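Local coordinates for protein 1-acyl-sn-glycerol-3-phosphate acyltransferase (Thermotoga maritima, PDB 5KYM) that probably transfers an acyl chain to the 2-position of 1-acyl-sn-glycerol-3-phosphate, making phosphatidic acid at the membrane, at residues T18-I21 against V22-G26; G219-S222 against E223-R227; V238-L241 against K242-S246. All coordinates share one frame; numbering follows the deposited sequence.

Contact 1 of 3, residues T18-I21 against V22-G26. With DD9 (nonane), chain F; HGX (1-heptadecanoyl-2-tridecanoyl-3-glycerol-phosphonyl choline), chain E.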
loop_
_atom_site.group_PDB
_atom_site.type_symbol
_atom_site.label_atom_id
_atom_site.label_comp_id
_atom_site.label_asym_id
_atom_site.label_seq_id
_atom_site.Cartn_x
_atom_site.Cartn_y
_atom_site.Cartn_z
ATOM N N THR A 18 -17.546 0.554 -4.797
ATOM C CA THR A 18 -18.250 1.359 -3.820
ATOM C C THR A 18 -19.250 0.528 -3.044
ATOM O O THR A 18 -19.282 0.537 -1.822
ATOM C CB THR A 18 -18.974 2.503 -4.494
ATOM O OG1 THR A 18 -18.043 3.256 -5.259
ATOM C CG2 THR A 18 -19.562 3.407 -3.420
ATOM N N VAL A 19 -20.063 -0.215 -3.763
ATOM C CA VAL A 19 -20.947 -1.149 -3.102
ATOM C C VAL A 19 -20.172 -2.133 -2.226
ATOM O O VAL A 19 -20.633 -2.499 -1.157
ATOM C CB VAL A 19 -21.826 -1.926 -4.098
ATOM C CG1 VAL A 19 -22.626 -2.976 -3.366
ATOM C CG2 VAL A 19 -22.786 -0.993 -4.800
ATOM N N TYR A 20 -19.005 -2.566 -2.677
ATOM C CA TYR A 20 -18.263 -3.569 -1.941
ATOM C C TYR A 20 -17.714 -2.933 -0.653
ATOM O O TYR A 20 -17.966 -3.468 0.477
ATOM C CB TYR A 20 -17.190 -4.195 -2.813
ATOM C CG TYR A 20 -16.441 -5.376 -2.208
ATOM C CD1 TYR A 20 -15.401 -5.169 -1.323
ATOM C CD2 TYR A 20 -16.700 -6.671 -2.583
ATOM C CE1 TYR A 20 -14.690 -6.224 -0.786
ATOM C CE2 TYR A 20 -15.972 -7.735 -2.060
ATOM C CZ TYR A 20 -14.967 -7.526 -1.138
ATOM O OH TYR A 20 -14.180 -8.522 -0.515
ATOM N N ILE A 21 -17.028 -1.784 -0.780
ATOM C CA ILE A 21 -16.434 -1.148 0.410
ATOM C C ILE A 21 -17.500 -0.707 1.410
ATOM O O ILE A 21 -17.328 -0.912 2.573
ATOM C CB ILE A 21 -15.488 0.006 0.100
ATOM C CG1 ILE A 21 -14.269 -0.499 -0.654
ATOM C CG2 ILE A 21 -14.927 0.599 1.383
ATOM C CD1 ILE A 21 -13.398 0.635 -1.232
ATOM N N VAL A 22 -18.611 -0.162 0.962
ATOM C CA VAL A 22 -19.590 0.440 1.872
ATOM C C VAL A 22 -20.515 -0.625 2.466
ATOM O O VAL A 22 -20.538 -0.805 3.669
ATOM C CB VAL A 22 -20.333 1.613 1.162
ATOM C CG1 VAL A 22 -21.637 1.953 1.825
ATOM C CG2 VAL A 22 -19.405 2.842 1.045
ATOM N N PHE A 23 -21.231 -1.356 1.634
ATOM C CA PHE A 23 -22.242 -2.285 2.141
ATOM C C PHE A 23 -21.650 -3.608 2.608
ATOM O O PHE A 23 -21.909 -4.041 3.713
ATOM C CB PHE A 23 -23.382 -2.505 1.126
ATOM C CG PHE A 23 -24.102 -1.234 0.757
ATOM C CD1 PHE A 23 -23.613 -0.413 -0.252
ATOM C CD2 PHE A 23 -25.249 -0.863 1.410
ATOM C CE1 PHE A 23 -24.229 0.784 -0.581
ATOM C CE2 PHE A 23 -25.892 0.327 1.086
ATOM C CZ PHE A 23 -25.377 1.156 0.090
ATOM N N TYR A 24 -20.841 -4.262 1.795
ATOM C CA TYR A 24 -20.200 -5.498 2.265
ATOM C C TYR A 24 -19.222 -5.141 3.391
ATOM O O TYR A 24 -19.171 -5.805 4.395
ATOM C CB TYR A 24 -19.526 -6.273 1.102
ATOM C CG TYR A 24 -18.835 -7.523 1.602
ATOM C CD1 TYR A 24 -19.539 -8.530 2.270
ATOM C CD2 TYR A 24 -17.467 -7.683 1.471
ATOM C CE1 TYR A 24 -18.884 -9.636 2.771
ATOM C CE2 TYR A 24 -16.836 -8.806 1.952
ATOM C CZ TYR A 24 -17.535 -9.756 2.608
ATOM O OH TYR A 24 -16.843 -10.836 3.111
ATOM N N GLY A 25 -18.486 -4.048 3.249
ATOM C CA GLY A 25 -17.519 -3.681 4.300
ATOM C C GLY A 25 -18.169 -3.230 5.595
ATOM O O GLY A 25 -17.585 -3.386 6.682
ATOM N N GLY A 26 -19.372 -2.669 5.494
ATOM C CA GLY A 26 -20.133 -2.343 6.667
ATOM C C GLY A 26 -20.487 -3.637 7.359
ATOM O O GLY A 26 -20.254 -3.839 8.555
HETATM C C1 DD9 F . -14.609 -6.027 2.961
HETATM C C2 DD9 F . -13.873 -4.822 3.523
HETATM C C3 DD9 F . -13.088 -4.167 2.405
HETATM C C4 DD9 F . -12.405 -2.914 2.929
HETATM C C5 DD9 F . -11.328 -2.453 1.942
HETATM C C6 DD9 F . -10.531 -1.329 2.593
HETATM C C7 DD9 F . -9.729 -0.437 1.646
HETATM C C8 DD9 F . -8.915 0.543 2.519
HETATM C C9 DD9 F . -8.514 1.804 1.744
HETATM O O11 HGX E . -18.558 -11.534 -2.288
HETATM C C11 HGX E . -19.047 -11.584 -1.175
HETATM C C12 HGX E . -20.144 -10.609 -0.805
HETATM C C13 HGX E . -20.371 -9.412 -1.731
HETATM C C14 HGX E . -21.643 -8.719 -1.226
HETATM C C15 HGX E . -22.224 -7.578 -2.070
HETATM C C16 HGX E . -23.626 -7.177 -1.552
HETATM C C17 HGX E . -24.098 -5.821 -2.106
HETATM C C18 HGX E . -25.427 -5.263 -1.570
HETATM O O3 HGX E . -18.606 -12.604 -0.194
HETATM C C3 HGX E . -17.442 -13.444 -0.324
HETATM C C2 HGX E . -17.752 -14.952 -0.247
HETATM C C1 HGX E . -16.392 -15.662 -0.121
HETATM O O3P HGX E . -16.496 -17.065 0.168
HETATM O O2 HGX E . -18.496 -15.413 -1.415
HETATM C C31 HGX E . -19.774 -16.170 -1.269
HETATM O O31 HGX E . -19.888 -17.034 -0.411
HETATM C C32 HGX E . -20.970 -15.943 -2.188
HETATM C C33 HGX E . -22.076 -15.133 -1.499
HETATM C C34 HGX E . -23.095 -14.485 -2.452
HETATM C C35 HGX E . -23.458 -13.037 -2.078
HETATM C C36 HGX E . -24.800 -12.598 -2.686
HETATM C C37 HGX E . -25.139 -11.107 -2.509
HETATM C C38 HGX E . -26.514 -10.741 -3.110
HETATM C C39 HGX E . -26.749 -9.236 -3.361
HETATM C C40 HGX E . -28.062 -8.916 -4.090
HETATM O O1 HGX E . -14.094 -17.658 0.686
HETATM P P1 HGX E . -15.275 -18.086 -0.159
HETATM O O4 HGX E . -15.161 -18.149 -1.669
HETATM O O5 HGX E . -15.727 -19.563 0.347
HETATM C C4 HGX E . -14.825 -20.683 0.336
HETATM C C5 HGX E . -15.563 -22.009 0.147
#

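Contact 2 of 3, residues G219-S222 against E223-R227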
loop_
_atom_site.group_PDB
_atom_site.type_symbol
_atom_site.label_atom_id
_atom_site.label_comp_id
_atom_site.label_asym_id
_atom_site.label_seq_id
_atom_site.Cartn_x
_atom_site.Cartn_y
_atom_site.Cartn_z
ATOM N N GLY A 219 21.901 -1.421 11.349
ATOM C CA GLY A 219 23.136 -1.423 10.592
ATOM C C GLY A 219 23.455 -0.183 9.760
ATOM O O GLY A 219 23.959 -0.329 8.612
ATOM N N PHE A 220 23.157 1.021 10.275
ATOM C CA PHE A 220 23.280 2.244 9.465
ATOM C C PHE A 220 23.631 3.433 10.305
ATOM O O PHE A 220 22.818 3.862 11.147
ATOM C CB PHE A 220 21.950 2.589 8.686
ATOM C CG PHE A 220 21.614 1.619 7.580
ATOM C CD1 PHE A 220 22.361 1.577 6.399
ATOM C CD2 PHE A 220 20.628 0.672 7.767
ATOM C CE1 PHE A 220 22.106 0.624 5.453
ATOM C CE2 PHE A 220 20.371 -0.269 6.799
ATOM C CZ PHE A 220 21.099 -0.290 5.647
ATOM N N SER A 221 24.773 4.056 10.038
ATOM C CA SER A 221 25.137 5.258 10.798
ATOM C C SER A 221 24.156 6.390 10.821
ATOM O O SER A 221 24.240 7.146 11.737
ATOM C CB SER A 221 26.441 5.823 10.354
ATOM O OG SER A 221 26.952 5.140 9.233
ATOM N N SER A 222 23.206 6.484 9.883
ATOM C CA SER A 222 22.152 7.533 9.891
ATOM C C SER A 222 20.943 7.219 9.079
ATOM O O SER A 222 20.948 6.330 8.282
ATOM C CB SER A 222 22.694 8.824 9.310
ATOM O OG SER A 222 23.055 8.659 7.943
ATOM N N GLU A 223 19.903 8.027 9.262
ATOM C CA GLU A 223 18.678 8.002 8.435
ATOM C C GLU A 223 19.012 8.165 6.992
ATOM O O GLU A 223 18.421 7.506 6.148
ATOM C CB GLU A 223 17.739 9.147 8.812
ATOM C CG GLU A 223 16.413 9.142 8.036
ATOM C CD GLU A 223 16.466 9.782 6.655
ATOM O OE1 GLU A 223 17.492 10.470 6.385
ATOM O OE2 GLU A 223 15.490 9.625 5.854
ATOM N N GLU A 224 19.918 9.085 6.706
ATOM C CA GLU A 224 20.309 9.392 5.347
ATOM C C GLU A 224 21.003 8.246 4.627
ATOM O O GLU A 224 20.921 8.180 3.424
ATOM C CB GLU A 224 21.208 10.631 5.350
ATOM C CG GLU A 224 21.258 11.409 4.058
ATOM C CD GLU A 224 22.685 11.709 3.666
ATOM O OE1 GLU A 224 23.186 12.783 4.079
ATOM O OE2 GLU A 224 23.296 10.813 3.001
ATOM N N GLU A 225 21.663 7.351 5.350
ATOM C CA GLU A 225 22.431 6.255 4.752
ATOM C C GLU A 225 21.524 5.059 4.457
ATOM O O GLU A 225 21.710 4.334 3.481
ATOM C CB GLU A 225 23.585 5.865 5.670
ATOM C CG GLU A 225 24.524 4.784 5.117
ATOM C CD GLU A 225 25.431 4.167 6.189
ATOM O OE1 GLU A 225 26.128 5.017 6.780
ATOM O OE2 GLU A 225 25.466 2.893 6.421
ATOM N N LEU A 226 20.573 4.841 5.340
ATOM C CA LEU A 226 19.516 3.814 5.213
ATOM C C LEU A 226 18.632 4.101 4.035
ATOM O O LEU A 226 18.288 3.200 3.251
ATOM C CB LEU A 226 18.639 3.809 6.510
ATOM C CG LEU A 226 17.320 3.048 6.528
ATOM C CD1 LEU A 226 17.486 1.567 6.304
ATOM C CD2 LEU A 226 16.651 3.265 7.859
ATOM N N ARG A 227 18.252 5.374 3.934
ATOM C CA ARG A 227 17.373 5.849 2.868
ATOM C C ARG A 227 17.943 5.587 1.514
ATOM O O ARG A 227 17.256 5.105 0.632
ATOM C CB ARG A 227 17.081 7.326 3.011
ATOM C CG ARG A 227 16.047 7.826 2.030
ATOM C CD ARG A 227 15.655 9.257 2.322
ATOM N NE ARG A 227 16.773 10.057 1.847
ATOM C CZ ARG A 227 17.489 10.889 2.569
ATOM N NH1 ARG A 227 17.183 11.127 3.833
ATOM N NH2 ARG A 227 18.517 11.515 2.002
#

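Contact 3 of 3, residues V238-L241 against K242-S246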
loop_
_atom_site.group_PDB
_atom_site.type_symbol
_atom_site.label_atom_id
_atom_site.label_comp_id
_atom_site.label_asym_id
_atom_site.label_seq_id
_atom_site.Cartn_x
_atom_site.Cartn_y
_atom_site.Cartn_z
ATOM N N VAL A 238 12.309 -1.739 -9.837
ATOM C CA VAL A 238 11.468 -1.114 -10.832
ATOM C C VAL A 238 12.063 -1.317 -12.214
ATOM O O VAL A 238 11.360 -1.652 -13.158
ATOM C CB VAL A 238 11.285 0.369 -10.532
ATOM C CG1 VAL A 238 10.486 1.026 -11.616
ATOM C CG2 VAL A 238 10.498 0.493 -9.283
ATOM N N GLU A 239 13.367 -1.144 -12.312
ATOM C CA GLU A 239 14.063 -1.314 -13.545
ATOM C C GLU A 239 13.949 -2.757 -14.056
ATOM O O GLU A 239 13.647 -2.966 -15.226
ATOM C CB GLU A 239 15.515 -0.866 -13.381
ATOM C CG GLU A 239 15.640 0.639 -13.182
ATOM C CD GLU A 239 15.423 1.437 -14.476
ATOM O OE1 GLU A 239 16.166 1.184 -15.487
ATOM O OE2 GLU A 239 14.525 2.309 -14.476
ATOM N N GLU A 240 14.204 -3.736 -13.207
ATOM C CA GLU A 240 14.082 -5.135 -13.599
ATOM C C GLU A 240 12.673 -5.501 -14.014
ATOM O O GLU A 240 12.474 -6.258 -14.971
ATOM C CB GLU A 240 14.462 -6.050 -12.455
ATOM C CG GLU A 240 15.960 -6.058 -12.196
ATOM C CD GLU A 240 16.370 -6.945 -11.034
ATOM O OE1 GLU A 240 15.596 -7.892 -10.677
ATOM O OE2 GLU A 240 17.488 -6.669 -10.512
ATOM N N LEU A 241 11.708 -4.981 -13.265
ATOM C CA LEU A 241 10.303 -5.169 -13.569
ATOM C C LEU A 241 9.857 -4.483 -14.888
ATOM O O LEU A 241 9.161 -5.067 -15.674
ATOM C CB LEU A 241 9.463 -4.744 -12.386
ATOM C CG LEU A 241 9.593 -5.606 -11.116
ATOM C CD1 LEU A 241 8.773 -5.018 -9.959
ATOM C CD2 LEU A 241 9.097 -6.993 -11.348
ATOM N N LYS A 242 10.309 -3.265 -15.142
ATOM C CA LYS A 242 10.012 -2.491 -16.326
ATOM C C LYS A 242 10.465 -3.252 -17.573
ATOM O O LYS A 242 9.906 -3.045 -18.668
ATOM C CB LYS A 242 10.712 -1.121 -16.258
ATOM C CG LYS A 242 10.355 -0.156 -17.405
ATOM C CD LYS A 242 11.046 1.212 -17.387
ATOM C CE LYS A 242 10.501 2.043 -16.207
ATOM N NZ LYS A 242 10.645 3.545 -16.057
ATOM N N ALA A 243 11.494 -4.078 -17.462
ATOM C CA ALA A 243 12.206 -4.606 -18.618
ATOM C C ALA A 243 11.856 -6.049 -18.899
ATOM O O ALA A 243 11.918 -6.458 -20.055
ATOM C CB ALA A 243 13.701 -4.466 -18.412
ATOM N N ARG A 244 11.454 -6.810 -17.866
ATOM C CA ARG A 244 11.082 -8.195 -18.042
ATOM C C ARG A 244 9.973 -8.334 -19.018
ATOM O O ARG A 244 8.915 -7.808 -18.798
ATOM C CB ARG A 244 10.590 -8.799 -16.765
ATOM C CG ARG A 244 11.730 -9.397 -15.976
ATOM C CD ARG A 244 11.232 -10.091 -14.722
ATOM N NE ARG A 244 12.331 -10.047 -13.732
ATOM C CZ ARG A 244 12.160 -9.930 -12.423
ATOM N NH1 ARG A 244 10.903 -9.865 -11.940
ATOM N NH2 ARG A 244 13.236 -9.871 -11.600
ATOM N N TRP A 245 10.231 -9.046 -20.097
ATOM C CA TRP A 245 9.190 -9.629 -20.931
ATOM C C TRP A 245 8.593 -10.858 -20.252
ATOM O O TRP A 245 9.298 -11.677 -19.672
ATOM C CB TRP A 245 9.752 -10.064 -22.311
ATOM C CG TRP A 245 8.727 -10.650 -23.205
ATOM C CD1 TRP A 245 7.874 -9.974 -24.055
ATOM C CD2 TRP A 245 8.396 -12.033 -23.298
ATOM N NE1 TRP A 245 7.051 -10.878 -24.690
ATOM C CE2 TRP A 245 7.328 -12.143 -24.234
ATOM C CE3 TRP A 245 8.897 -13.200 -22.684
ATOM C CZ2 TRP A 245 6.733 -13.372 -24.557
ATOM C CZ3 TRP A 245 8.315 -14.465 -23.019
ATOM C CH2 TRP A 245 7.234 -14.522 -23.944
ATOM N N SER A 246 7.284 -10.988 -20.416
ATOM C CA SER A 246 6.522 -12.141 -20.029
ATOM C C SER A 246 5.258 -12.268 -20.894
ATOM O O SER A 246 4.777 -11.270 -21.423
ATOM C CB SER A 246 6.150 -11.984 -18.571
ATOM O OG SER A 246 5.888 -10.628 -18.280
#

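Contact 1 of 3, residues T18-I21 against V22-G26
Val-22 N donates to Thr-18 O at 2.9 Å and Phe-23 N to Val-19 O at 3.1 Å, the four-residue spacing expected where 18-21 runs on into 22-26 as one helix. The next turn is wider. Tyr-24 N reaches back five residues to Val-19 O in a weak bond, giving that oxygen a second donor, and Gly-25 N bonds Tyr-20 O at 2.9 Å, again five residues back. These longer spans are the evidence for a pi-type turn at 22-24; Gly-26 N then resumes the ordinary spacing by bonding Val-22 O.

The side-chain contact rests on two tyrosines. Each has CG anti to its own N (chi1 -173° for Tyr-20, 178° for Tyr-24), which sends both rings the same way, side by side. Tyr-24 CD2 sits over one face of the Tyr-20 ring toward its rim, 3.6 Å from Tyr-20 CZ, while the planes stand 59° apart. Nonane ends against the pair, its C1 being 3.6 Å from Tyr-24 CD2 and 3.8 Å from Tyr-20 CE1. A phospholipid acyl chain passes over a face of the Tyr-24 ring, with its C12 3.8 Å from Tyr-24 CD1, and further along its C17 meets Val-19 CG1 at 3.4 Å. A leucine in place of Tyr-24 would probably leave Glu-48 without its hydroxyl partner and open a gap between the nonane end and the phospholipid acyl chain.

Helix 2-34 is joined here to helix 38-59: Tyr-24 OH bonds Glu-48 OE1, Tyr-20 meets Trp-59 edge-to-face, and Ile-21 touches Phe-52. These are probably the two helices of the membrane-positioning motif, and the bond from Tyr-117 OH to Gly-25 O ties helix 2-34 to helix 114-120.

Contact 2 of 3, residues G219-S222 against E223-R227
Phe-220 and Leu-226 make the apolar part of this contact, at the entry to helix 223-243. Leu-226 CA stands over one face of the Phe-220 ring, 3.9 Å from the ring centroid and 16° off its normal, a CH-pi contact. The leucine chain crosses the phenylalanine at about a right angle, bringing Leu-226 CD1 to 3.5 Å from Phe-220 CE2. Val-215 touches both side chains.

The polar contacts centre on two serines. Ser-222 is the N-cap: its OG lies between its own N and carbonyl carbon (chi1 63°), from where it accepts a weak bond from Glu-225 N. That same N-H also bonds Ser-222 O at 3.2 Å, approaching well above the carbonyl plane, and Leu-226 N adds a weak bond to Ser-222 O. Ser-221 OG donates to Glu-225 OE1 at 2.6 Å, meeting it on the syn side, 26° out of the carboxylate plane. The second oxygen, Glu-225 OE2, lies at the edge of the Phe-220 ring, 3.4 Å from CD1.

One charged pair follows within the first turn. Arg-227 NH1 meets both oxygens of Glu-223, OE1 at 2.7 Å and OE2 at 3.0 Å, the latter through its syn lone pair and near the guanidinium plane; Leu-173 N is a weak further donor to OE2.

Taken together, the chemistry is that of a helix start: serine oxygens serve N-H groups of the first turn, and the acidic Glu-223, Glu-224 and Glu-225 are placed where the helix dipole would probably favour negative charge.

Contact 3 of 3, residues V238-L241 against K242-S246
Glu-240 meets Arg-244 because its CG is anti to the carbonyl carbon (chi1 -73°) and its chain runs out extended, while the arginine, straight from CG to NE, folds back along the helix end. Glu-240 OE1 and Arg-244 NH2 thus form a salt bridge at 3.2 Å, with the carboxylate and guanidinium planes 56° apart. Glu-240 O lies over one face of the guanidinium, and Leu-241 CD2 lies 3.4 Å from Arg-244 NH1.

The backbone gives the evidence for the helix terminus. Lys-242 N bonds Val-238 O at 2.8 Å, but Ala-243 N divides itself between weak bonds to Glu-239 O and Glu-240 O. Arg-244 N closes the last turn on Glu-240 O at 3.1 Å, and Arg-244 is the first residue to leave helical backbone angles.

Both charged groups have their stronger partners on the sheet: Glu-240 OE1 forms a salt bridge with Lys-210 NZ of strand 207-211, and Arg-244 NH1 one with Glu-67 OE2 of strand 64-67. Leu-241 also packs on Phe-208 and Trp-189, and Val-238 on Ser-187 and Trp-189, so the end of helix 223-243 lies against strands 183-189 and 207-211.

How the contacts relate
The three contacts follow one another along the chain without overlap. Contact 1 belongs to the N-terminal helix 2-34, which with helix 38-59 holds the bound lipids; contacts 2 and 3 mark the start and the end of the C-terminal helix 223-243, their centres about 28 Å apart. Contacts 1 and 2 lie on opposite sides of the chain's centre, about 42 Å between centres, and the centres of contacts 1 and 3 are about 35 Å apart; none of them touch. The mixed sheet of the acyltransferase domain meets contact 3 directly. The arrangement sets a lipid-binding helix pair at one side of the enzyme and the C-terminal helix, packed on the mixed sheet, at another.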